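Side-chain contacts in endo-arabinase (Bacteroides thetaiotaomicron, PDB 5C0P), which probably hydrolyses O-glycosidic bonds in arabinan as a magnesium-binding glycosyl hydrolase of family 43: residues Leu48-Tyr53 / Tyr92-Thr97; Phe68-Asp73 / Gln78-Pro83; Ile127-Trp132 / Gly177-Leu182; Asn146-Phe151 / Asn242-Trp247. All blocks are in the same frame, centred on the assembly; numbering follows the deposited sequence. Where two conformers were deposited one is given.

Overall arrangement
The four contacts join neighbouring sheets, or a loop to a sheet, in what is, as in family 43 generally, a five-bladed beta-propeller, in each case without a hydrogen bond between the two segments. Interactions 1 and 2 are buried and adjoin: both join the first large antiparallel sheet, or the loop leaving it, to the sheet of strands 78-88 and 91-100, interaction 1 by aliphatic groups, interaction 2 by two phenylalanine rings and an alanine methyl. Interactions 3 and 4 lie about 12 Å apart, centre to centre, and share the sheet that contains strands 147-153 and 178-184. Interaction 3 is a surface contact of prolines and tryptophan; interaction 4, partly buried, lays a valine from the next sheet's loop over an indole face.

Interaction 1: residues Leu48-Tyr53 / Tyr92-Thr97; sequences LKIRVY and YYLFTT
An interface between consecutive blades of the beta-propeller is what Ile50 makes with Leu94 and Thr96: strand 50-55 belongs to one antiparallel sheet, strand 91-100 to the next, and the two meet through side chains rather than by pairing. Their backbones stay well apart, the nearest alpha carbons being Ile50 CA and Thr96 CA at 9.1 Å, so each side must reach across. Ile50 does so with its CG1 branch. CG1 stands beside the backbone N, opposite the carbonyl carbon (chi1 -54°), and carries the terminal methyl toward Thr96. There the two side chains meet tip to tip, Ile50 CD1 lying 4.1 Å from Thr96 CG2. The same branch serves the second partner farther back: Ile50 CG1 is 4.4 Å from Leu94 CD2, a looser apolar touch. Leu94 and Thr96 are two apart on their strand, so both project to the same side of it, and the isoleucine faces this pair. With CG2 anti to the backbone N, Thr96 presents its methyl to Ile50. The hydroxyl OG1 of Thr96 is buried amid this apolar packing and has no hydrogen-bonding partner in the model. On one flank Ile50 is held by strand 60-68, through backbone hydrogen bonds with Ser67 and Phe68, and its side chain also touches His43 of strand 39-45. Across the interface, Leu94 and Thr96 rest on Pro83 of strand 78-88, the neighbour of their own strand, close to the magnesium ligand Asp84.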
# COMPACT_ATOMS: atom_id res chain seq x y z
N LEU A 48 7.73 -4.23 15.01
CA LEU A 48 8.25 -5.59 14.81
C LEU A 48 7.16 -6.65 15.01
O LEU A 48 7.43 -7.79 15.42
CB LEU A 48 9.47 -5.87 15.68
CG LEU A 48 10.66 -4.95 15.34
CD1 LEU A 48 11.88 -5.25 16.20
CD2 LEU A 48 11.01 -5.11 13.87
N LYS A 49 5.93 -6.25 14.71
CA LYS A 49 4.80 -7.17 14.68
C LYS A 49 3.64 -6.47 14.02
O LYS A 49 3.58 -5.24 14.01
CB LYS A 49 4.41 -7.62 16.08
CG LYS A 49 4.14 -6.51 17.07
CD LYS A 49 4.36 -7.02 18.50
CE LYS A 49 4.14 -5.93 19.54
NZ LYS A 49 5.14 -4.85 19.43
N ILE A 50 2.72 -7.26 13.47
CA ILE A 50 1.53 -6.69 12.86
C ILE A 50 0.35 -6.89 13.80
O ILE A 50 0.05 -8.02 14.21
CB ILE A 50 1.24 -7.30 11.47
CG1 ILE A 50 2.47 -7.20 10.57
CG2 ILE A 50 0.01 -6.64 10.81
CD1 ILE A 50 3.02 -5.78 10.38
N ARG A 51 -0.30 -5.79 14.16
CA ARG A 51 -1.46 -5.79 15.03
C ARG A 51 -2.69 -5.62 14.15
O ARG A 51 -2.61 -5.02 13.08
CB ARG A 51 -1.36 -4.62 16.02
CG ARG A 51 -2.45 -4.54 17.08
CD ARG A 51 -2.02 -5.25 18.33
NE ARG A 51 -2.83 -4.91 19.50
CZ ARG A 51 -2.38 -4.21 20.54
NH1 ARG A 51 -3.18 -3.95 21.56
NH2 ARG A 51 -1.13 -3.78 20.55
N VAL A 52 -3.83 -6.15 14.58
CA VAL A 52 -5.05 -5.98 13.79
C VAL A 52 -6.21 -5.47 14.65
O VAL A 52 -6.49 -6.00 15.72
CB VAL A 52 -5.43 -7.30 13.05
CG1 VAL A 52 -5.52 -8.48 14.01
CG2 VAL A 52 -6.72 -7.11 12.26
N TYR A 53 -6.85 -4.41 14.17
CA TYR A 53 -8.07 -3.91 14.78
C TYR A 53 -9.22 -4.19 13.83
O TYR A 53 -9.03 -4.30 12.63
CB TYR A 53 -7.98 -2.40 15.02
CG TYR A 53 -7.10 -1.96 16.18
CD1 TYR A 53 -6.36 -2.86 16.95
CD2 TYR A 53 -7.04 -0.62 16.53
CE1 TYR A 53 -5.58 -2.43 18.03
CE2 TYR A 53 -6.26 -0.18 17.60
CZ TYR A 53 -5.54 -1.09 18.35
OH TYR A 53 -4.78 -0.61 19.40
N TYR A 92 -6.62 -15.07 2.70
CA TYR A 92 -6.22 -13.69 2.96
C TYR A 92 -4.72 -13.58 2.90
O TYR A 92 -4.01 -14.44 3.42
CB TYR A 92 -6.76 -13.24 4.33
CG TYR A 92 -8.26 -13.30 4.33
CD1 TYR A 92 -8.92 -14.49 4.62
CD2 TYR A 92 -9.02 -12.19 3.98
CE1 TYR A 92 -10.30 -14.56 4.59
CE2 TYR A 92 -10.39 -12.25 3.94
CZ TYR A 92 -11.03 -13.44 4.24
OH TYR A 92 -12.39 -13.51 4.20
N TYR A 93 -4.24 -12.53 2.25
CA TYR A 93 -2.81 -12.37 1.97
C TYR A 93 -2.31 -11.03 2.49
O TYR A 93 -2.80 -9.97 2.11
CB TYR A 93 -2.52 -12.50 0.48
CG TYR A 93 -2.82 -13.89 -0.04
CD1 TYR A 93 -4.13 -14.24 -0.38
CD2 TYR A 93 -1.82 -14.84 -0.18
CE1 TYR A 93 -4.42 -15.52 -0.86
CE2 TYR A 93 -2.11 -16.11 -0.65
CZ TYR A 93 -3.41 -16.44 -0.99
OH TYR A 93 -3.71 -17.70 -1.46
N LEU A 94 -1.31 -11.11 3.35
CA LEU A 94 -0.65 -9.96 3.94
C LEU A 94 0.60 -9.64 3.13
O LEU A 94 1.46 -10.51 2.93
CB LEU A 94 -0.26 -10.30 5.39
CG LEU A 94 0.66 -9.36 6.16
CD1 LEU A 94 -0.08 -8.06 6.44
CD2 LEU A 94 1.11 -10.00 7.47
N PHE A 95 0.69 -8.40 2.65
CA PHE A 95 1.86 -7.90 1.93
C PHE A 95 2.54 -6.89 2.86
O PHE A 95 1.98 -5.82 3.14
CB PHE A 95 1.42 -7.17 0.65
CG PHE A 95 1.01 -8.06 -0.49
CD1 PHE A 95 0.02 -9.03 -0.35
CD2 PHE A 95 1.58 -7.89 -1.75
CE1 PHE A 95 -0.35 -9.84 -1.43
CE2 PHE A 95 1.20 -8.67 -2.83
CZ PHE A 95 0.24 -9.66 -2.67
N THR A 96 3.74 -7.21 3.34
CA THR A 96 4.45 -6.35 4.29
C THR A 96 5.92 -6.27 3.90
O THR A 96 6.46 -7.20 3.29
CB THR A 96 4.30 -6.88 5.74
OG1 THR A 96 2.91 -6.90 6.09
CG2 THR A 96 5.03 -5.99 6.76
N THR A 97 6.56 -5.15 4.23
CA THR A 97 7.95 -4.93 3.84
C THR A 97 8.90 -5.20 5.00
O THR A 97 8.68 -4.75 6.14
CB THR A 97 8.12 -3.51 3.27
OG1 THR A 97 7.34 -3.40 2.06
CG2 THR A 97 9.57 -3.21 2.97

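Interaction 2: residues Phe68-Asp73 / Gln78-Pro83; sequences FIAKSD and QDFWAP
Different first torsions bring Phe68 and Phe80 together: Phe68 extends with CG anti to its amide nitrogen (chi1 -178°), while Phe80 turns CG beside the nitrogen and opposite the carbonyl carbon (chi1 -74°). The side chains cross at about a right angle, yet their ring planes end only 24° apart. The pair is near parallel but slid so far that the rings barely overlap, with the Phe68 and Phe80 ring centroids 5.9 Å apart. The closest atoms are Phe68 CD2 and Phe80 CE1, 3.7 Å apart. Beside this, Ala70 meets the Phe80 ring at its edge, near the ring plane, with Ala70 CB 3.7 Å from Phe80 CZ. Ala70 also turns its backbone N over the rim of one face of Phe68, so loop and rings fold into one compact cluster. Replacing Phe80 by an alanine would probably take from Phe68 and Ala70 the ring they share, opening a gap between loop and strand. Phe80 sits at positive phi in a G1 beta bulge: it and Trp81 both face Thr97 of strand 91-100. From the same strand Phe98 meets Phe80 edge to face, and Ile50 of strand 50-55 also touches both phenylalanines, joining the cluster to the seam between the two sheets.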
# COMPACT_ATOMS: atom_id res chain seq x y z
N PHE A 68 0.46 -11.02 12.76
CA PHE A 68 1.75 -11.62 12.40
C PHE A 68 2.87 -11.29 13.38
O PHE A 68 3.20 -10.12 13.59
CB PHE A 68 2.21 -11.22 10.98
CG PHE A 68 3.51 -11.85 10.59
CD1 PHE A 68 3.62 -13.24 10.56
CD2 PHE A 68 4.62 -11.09 10.25
CE1 PHE A 68 4.81 -13.86 10.22
CE2 PHE A 68 5.83 -11.71 9.90
CZ PHE A 68 5.92 -13.09 9.89
N ILE A 69 3.44 -12.34 13.96
CA ILE A 69 4.68 -12.25 14.71
C ILE A 69 5.65 -13.20 14.03
O ILE A 69 5.35 -14.39 13.91
CB ILE A 69 4.52 -12.78 16.15
CG1 ILE A 69 3.33 -12.13 16.85
CG2 ILE A 69 5.83 -12.60 16.93
CD1 ILE A 69 3.61 -10.74 17.33
N ALA A 70 6.80 -12.69 13.60
CA ALA A 70 7.76 -13.51 12.88
C ALA A 70 8.38 -14.58 13.77
O ALA A 70 8.80 -14.29 14.90
CB ALA A 70 8.85 -12.66 12.25
N LYS A 71 8.45 -15.81 13.27
CA LYS A 71 9.27 -16.83 13.90
C LYS A 71 10.73 -16.49 13.62
O LYS A 71 11.02 -15.67 12.75
CB LYS A 71 8.91 -18.23 13.38
CG LYS A 71 7.50 -18.67 13.77
CD LYS A 71 7.16 -20.03 13.18
N SER A 72 11.65 -17.12 14.35
CA SER A 72 13.07 -16.78 14.24
C SER A 72 13.66 -17.11 12.87
O SER A 72 14.67 -16.53 12.48
CB SER A 72 13.88 -17.45 15.35
OG SER A 72 13.79 -18.86 15.25
N ASP A 73 13.04 -18.04 12.16
CA ASP A 73 13.54 -18.43 10.84
C ASP A 73 12.95 -17.63 9.68
O ASP A 73 13.31 -17.86 8.52
CB ASP A 73 13.39 -19.94 10.60
CG ASP A 73 11.94 -20.40 10.59
OD1 ASP A 73 11.03 -19.58 10.83
OD2 ASP A 73 11.72 -21.61 10.36
N GLN A 78 13.44 -7.39 10.33
CA GLN A 78 13.38 -5.94 10.55
C GLN A 78 12.27 -5.28 9.75
O GLN A 78 11.77 -5.85 8.78
CB GLN A 78 14.73 -5.28 10.21
CG GLN A 78 15.86 -5.73 11.11
CD GLN A 78 17.20 -5.12 10.75
OE1 GLN A 78 18.19 -5.83 10.58
NE2 GLN A 78 17.25 -3.80 10.64
N ASP A 79 11.90 -4.08 10.21
CA ASP A 79 10.97 -3.16 9.54
C ASP A 79 9.48 -3.41 9.81
O ASP A 79 8.88 -2.67 10.57
CB ASP A 79 11.26 -3.01 8.03
CG ASP A 79 12.70 -2.60 7.74
OD1 ASP A 79 13.34 -1.95 8.59
OD2 ASP A 79 13.19 -2.94 6.65
N PHE A 80 8.89 -4.43 9.17
CA PHE A 80 7.44 -4.70 9.28
C PHE A 80 6.62 -3.50 8.79
O PHE A 80 5.60 -3.16 9.38
CB PHE A 80 7.03 -5.04 10.73
CG PHE A 80 7.45 -6.42 11.19
CD1 PHE A 80 6.49 -7.37 11.51
CD2 PHE A 80 8.79 -6.76 11.29
CE1 PHE A 80 6.85 -8.64 11.93
CE2 PHE A 80 9.17 -8.04 11.70
CZ PHE A 80 8.19 -8.98 12.02
N TRP A 81 7.07 -2.89 7.70
CA TRP A 81 6.46 -1.64 7.23
C TRP A 81 5.22 -1.85 6.40
O TRP A 81 5.16 -2.75 5.54
CB TRP A 81 7.45 -0.83 6.39
CG TRP A 81 8.61 -0.28 7.14
CD1 TRP A 81 8.80 -0.25 8.49
CD2 TRP A 81 9.77 0.33 6.56
NE1 TRP A 81 10.00 0.35 8.79
CE2 TRP A 81 10.62 0.71 7.62
CE3 TRP A 81 10.17 0.59 5.24
CZ2 TRP A 81 11.84 1.34 7.40
CZ3 TRP A 81 11.39 1.21 5.03
CH2 TRP A 81 12.21 1.58 6.10
N ALA A 82 4.23 -0.99 6.65
CA ALA A 82 3.10 -0.77 5.75
C ALA A 82 2.38 -2.03 5.26
O ALA A 82 2.37 -2.33 4.07
CB ALA A 82 3.54 0.10 4.57
N PRO A 83 1.76 -2.76 6.18
CA PRO A 83 1.00 -3.94 5.74
C PRO A 83 -0.24 -3.57 4.90
O PRO A 83 -0.92 -2.57 5.16
CB PRO A 83 0.58 -4.58 7.07
CG PRO A 83 0.60 -3.44 8.07
CD PRO A 83 1.72 -2.56 7.64

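Interaction 3: residues Ile127-Trp132 / Gly177-Leu182; sequences ITPSGW and GDPYLL
Residues Pro129 to Trp132 form a type I turn, closed by a hydrogen bond of 3.1 Å from Trp132 N to Pro129 O, and both end residues of the turn direct their side chains toward Pro179 of segment 177-182. The two prolines slide past each other in opposite directions and touch at the outer corners of their rings, Pro129 CG to Pro179 CG at 3.8 Å. Trp132 reaches the same proline with the far rim of its six-membered ring: Trp132 CZ3 lies 4.1 Å from both Pro179 CB and Pro179 CG. Within the turn, Pro129 CB sits over one face of the indole, toward its rim, so Pro129 and Trp132 present a joint apolar surface to Pro179. Phe151 of strand 147-153 touches both prolines, and Arg153 adds a cation-pi contact to the indole. Trp132 stands about 7 Å, between side chains, from Thr158, a residue seen to bind magnesium in this protein, though none is bound there in this chain. This is surface packing by the loop that links one propeller blade to the next: it packs against Pro179 of strand 178-184, in the same sheet as the strand 134-141 it leads into.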
# COMPACT_ATOMS: atom_id res chain seq x y z
N ILE A 127 8.90 -11.19 -2.51
CA ILE A 127 8.36 -11.35 -3.86
C ILE A 127 8.98 -10.31 -4.81
O ILE A 127 9.02 -10.50 -6.02
CB ILE A 127 6.82 -11.25 -3.84
CG1 ILE A 127 6.22 -11.72 -5.17
CG2 ILE A 127 6.35 -9.84 -3.48
CD1 ILE A 127 6.57 -13.15 -5.53
N THR A 128 9.48 -9.22 -4.23
CA THR A 128 10.21 -8.21 -5.00
C THR A 128 11.63 -8.72 -5.31
O THR A 128 12.08 -9.70 -4.70
CB THR A 128 10.24 -6.88 -4.21
OG1 THR A 128 10.72 -7.13 -2.88
CG2 THR A 128 8.85 -6.26 -4.14
N PRO A 129 12.33 -8.11 -6.29
CA PRO A 129 13.63 -8.68 -6.69
C PRO A 129 14.68 -8.65 -5.58
O PRO A 129 14.86 -7.62 -4.93
CB PRO A 129 14.07 -7.76 -7.84
CG PRO A 129 12.78 -7.26 -8.41
CD PRO A 129 11.90 -7.04 -7.21
N SER A 130 15.39 -9.76 -5.40
CA SER A 130 16.37 -9.87 -4.32
C SER A 130 17.56 -8.91 -4.46
O SER A 130 18.22 -8.58 -3.47
CB SER A 130 16.87 -11.31 -4.18
OG SER A 130 17.56 -11.72 -5.35
N GLY A 131 17.84 -8.48 -5.68
CA GLY A 131 18.96 -7.58 -5.90
C GLY A 131 18.62 -6.11 -5.74
O GLY A 131 19.50 -5.25 -5.92
N TRP A 132 17.37 -5.82 -5.39
CA TRP A 132 16.89 -4.44 -5.32
C TRP A 132 16.29 -4.13 -3.96
O TRP A 132 15.58 -4.95 -3.39
CB TRP A 132 15.76 -4.23 -6.33
CG TRP A 132 16.15 -4.20 -7.76
CD1 TRP A 132 17.40 -4.30 -8.29
CD2 TRP A 132 15.25 -4.03 -8.86
NE1 TRP A 132 17.34 -4.21 -9.66
CE2 TRP A 132 16.03 -4.05 -10.04
CE3 TRP A 132 13.87 -3.87 -8.97
CZ2 TRP A 132 15.47 -3.91 -11.31
CZ3 TRP A 132 13.31 -3.73 -10.23
CH2 TRP A 132 14.10 -3.76 -11.38
N GLY A 177 7.66 -13.12 -15.68
CA GLY A 177 8.38 -12.11 -16.44
C GLY A 177 9.25 -11.22 -15.57
O GLY A 177 9.52 -11.52 -14.41
N ASP A 178 9.71 -10.12 -16.15
CA ASP A 178 10.56 -9.18 -15.43
C ASP A 178 9.73 -8.01 -14.93
O ASP A 178 8.67 -7.72 -15.48
CB ASP A 178 11.67 -8.65 -16.35
CG ASP A 178 12.67 -9.72 -16.72
OD1 ASP A 178 12.76 -10.74 -16.02
OD2 ASP A 178 13.38 -9.52 -17.72
N PRO A 179 10.19 -7.34 -13.87
CA PRO A 179 9.49 -6.13 -13.43
C PRO A 179 9.51 -5.08 -14.54
O PRO A 179 10.49 -5.02 -15.30
CB PRO A 179 10.33 -5.64 -12.24
CG PRO A 179 11.16 -6.81 -11.82
CD PRO A 179 11.37 -7.65 -13.04
N TYR A 180 8.44 -4.30 -14.65
CA TYR A 180 8.34 -3.28 -15.68
C TYR A 180 8.28 -1.90 -15.03
O TYR A 180 7.42 -1.64 -14.20
CB TYR A 180 7.12 -3.54 -16.58
CG TYR A 180 7.19 -2.77 -17.87
CD1 TYR A 180 6.76 -1.45 -17.93
CD2 TYR A 180 7.71 -3.35 -19.02
CE1 TYR A 180 6.83 -0.73 -19.11
CE2 TYR A 180 7.79 -2.64 -20.20
CZ TYR A 180 7.35 -1.33 -20.24
OH TYR A 180 7.43 -0.63 -21.41
N LEU A 181 9.20 -1.02 -15.40
CA LEU A 181 9.24 0.33 -14.84
C LEU A 181 8.09 1.17 -15.38
O LEU A 181 7.99 1.39 -16.58
CB LEU A 181 10.59 1.01 -15.14
CG LEU A 181 10.72 2.47 -14.71
CD1 LEU A 181 10.71 2.58 -13.21
CD2 LEU A 181 12.00 3.06 -15.25
N LEU A 182 7.24 1.63 -14.47
CA LEU A 182 6.07 2.44 -14.83
C LEU A 182 6.42 3.92 -14.99
O LEU A 182 6.06 4.55 -15.99
CB LEU A 182 4.98 2.27 -13.78
CG LEU A 182 4.50 0.83 -13.60
CD1 LEU A 182 3.27 0.79 -12.72
CD2 LEU A 182 4.20 0.16 -14.93

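Interaction 4: residues Asn146-Phe151 / Asn242-Trp247; sequences NPWLLF and NVLGPW
Val243 packs over one face of the Trp148 indole, and its two methyls share the ring system. Val243 CG2 sits 3.9 Å from the centroid of the five-membered ring of Trp148 and only 12° off its normal, a CH-pi contact, while Val243 CG1 lies over the same face near the six-membered ring, 3.8 Å from Trp148 CE3. CG1 is anti to the backbone N (chi1 174°) and CG2 anti to the carbonyl carbon, and each methyl meets its own part of the indole. Leu244 adds CD2 at 3.9 Å from Trp148 CZ3, its side chain crossing that of the tryptophan at about a right angle, and Leu150 CD2 approaches Val243 CG1 more loosely at 4.3 Å. Behind this first shell the turn from Asn242 to Gly245 is fixed twice over: an Asx turn, in which Leu244 N donates to Asn242 OD1 at 2.9 Å from above the amide plane, and the type I turn bond from Gly245 N to Asn242 O. Trp247 NE1 holds Val243 O, which lies near its ring plane. The indole of Trp148 is fixed in turn by NE1 bonding to Asp142. An alanine in place of Trp148 would probably remove the aromatic face beneath the Val243 methyls and leave Asp142 without that donor. Val243 also touches Ala165, Tyr140 and Ile209, so this loop, between strands 231-238 and 248-249 of the sheet that holds strand 205-211, packs against strands 134-141, 147-153 and 162-168 of the preceding sheet.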
# COMPACT_ATOMS: atom_id res chain seq x y z
N ASN A 146 -6.68 -11.46 -13.01
CA ASN A 146 -5.28 -11.85 -12.85
C ASN A 146 -4.50 -10.88 -11.97
O ASN A 146 -4.71 -9.67 -12.04
CB ASN A 146 -4.62 -11.99 -14.22
CG ASN A 146 -5.20 -13.14 -15.03
OD1 ASN A 146 -5.41 -14.24 -14.52
ND2 ASN A 146 -5.49 -12.88 -16.30
N PRO A 147 -3.63 -11.42 -11.12
CA PRO A 147 -2.94 -10.61 -10.11
C PRO A 147 -1.66 -9.93 -10.60
O PRO A 147 -0.84 -10.54 -11.31
CB PRO A 147 -2.58 -11.64 -9.03
CG PRO A 147 -2.36 -12.93 -9.80
CD PRO A 147 -3.42 -12.87 -10.90
N TRP A 148 -1.50 -8.68 -10.18
CA TRP A 148 -0.32 -7.88 -10.44
C TRP A 148 0.28 -7.41 -9.14
O TRP A 148 -0.45 -7.00 -8.23
CB TRP A 148 -0.68 -6.63 -11.24
CG TRP A 148 -1.04 -6.87 -12.67
CD1 TRP A 148 -2.26 -7.25 -13.16
CD2 TRP A 148 -0.18 -6.72 -13.80
NE1 TRP A 148 -2.21 -7.34 -14.54
CE2 TRP A 148 -0.94 -7.02 -14.95
CE3 TRP A 148 1.16 -6.34 -13.95
CZ2 TRP A 148 -0.39 -6.96 -16.25
CZ3 TRP A 148 1.70 -6.28 -15.23
CH2 TRP A 148 0.92 -6.59 -16.36
N LEU A 149 1.61 -7.44 -9.08
CA LEU A 149 2.39 -6.83 -8.01
C LEU A 149 2.81 -5.43 -8.46
O LEU A 149 3.32 -5.26 -9.56
CB LEU A 149 3.64 -7.68 -7.75
CG LEU A 149 4.63 -7.09 -6.75
CD1 LEU A 149 4.05 -7.19 -5.34
CD2 LEU A 149 5.96 -7.83 -6.85
N LEU A 150 2.58 -4.44 -7.60
CA LEU A 150 3.11 -3.09 -7.82
C LEU A 150 4.09 -2.85 -6.69
O LEU A 150 3.83 -3.24 -5.56
CB LEU A 150 2.00 -2.04 -7.74
CG LEU A 150 0.74 -2.28 -8.55
CD1 LEU A 150 -0.28 -1.18 -8.26
CD2 LEU A 150 1.07 -2.36 -10.03
N PHE A 151 5.23 -2.23 -6.97
CA PHE A 151 6.17 -1.96 -5.89
C PHE A 151 7.06 -0.77 -6.19
O PHE A 151 7.14 -0.31 -7.33
CB PHE A 151 7.01 -3.20 -5.53
CG PHE A 151 7.95 -3.66 -6.61
CD1 PHE A 151 9.25 -3.17 -6.68
CD2 PHE A 151 7.55 -4.61 -7.55
CE1 PHE A 151 10.12 -3.61 -7.67
CE2 PHE A 151 8.41 -5.06 -8.54
CZ PHE A 151 9.70 -4.56 -8.60
N ASN A 242 -4.03 -0.21 -19.64
CA ASN A 242 -2.87 -1.08 -19.49
C ASN A 242 -2.17 -0.79 -18.16
O ASN A 242 -1.85 0.36 -17.87
CB ASN A 242 -1.92 -0.82 -20.66
CG ASN A 242 -0.84 -1.88 -20.82
OD1 ASN A 242 -0.49 -2.58 -19.88
ND2 ASN A 242 -0.27 -1.96 -22.03
N VAL A 243 -1.91 -1.82 -17.35
CA VAL A 243 -1.18 -1.61 -16.11
C VAL A 243 0.20 -0.99 -16.38
O VAL A 243 0.73 -0.25 -15.55
CB VAL A 243 -1.03 -2.94 -15.34
CG1 VAL A 243 -0.13 -2.78 -14.12
CG2 VAL A 243 -2.39 -3.45 -14.89
N LEU A 244 0.75 -1.28 -17.55
CA LEU A 244 2.09 -0.80 -17.89
C LEU A 244 2.11 0.66 -18.35
O LEU A 244 3.19 1.25 -18.49
CB LEU A 244 2.74 -1.71 -18.93
CG LEU A 244 2.80 -3.18 -18.55
CD1 LEU A 244 3.59 -3.97 -19.60
CD2 LEU A 244 3.42 -3.35 -17.17
N GLY A 245 0.94 1.24 -18.58
CA GLY A 245 0.85 2.64 -18.96
C GLY A 245 0.45 2.86 -20.41
O GLY A 245 -0.20 1.99 -21.02
N PRO A 246 0.80 4.02 -20.99
CA PRO A 246 1.55 5.09 -20.33
C PRO A 246 0.75 5.77 -19.22
O PRO A 246 -0.46 5.98 -19.31
CB PRO A 246 1.84 6.07 -21.46
CG PRO A 246 0.72 5.86 -22.44
CD PRO A 246 0.43 4.38 -22.38
N TRP A 247 1.46 6.09 -18.14
CA TRP A 247 0.87 6.77 -17.01
C TRP A 247 1.05 8.28 -17.15
O TRP A 247 2.16 8.78 -17.37
CB TRP A 247 1.51 6.26 -15.73
CG TRP A 247 1.12 4.84 -15.44
CD1 TRP A 247 1.83 3.71 -15.73
CD2 TRP A 247 -0.09 4.41 -14.82
NE1 TRP A 247 1.13 2.60 -15.32
CE2 TRP A 247 -0.05 3.01 -14.76
CE3 TRP A 247 -1.21 5.08 -14.31
CZ2 TRP A 247 -1.09 2.25 -14.19
CZ3 TRP A 247 -2.24 4.33 -13.75
CH2 TRP A 247 -2.17 2.94 -13.69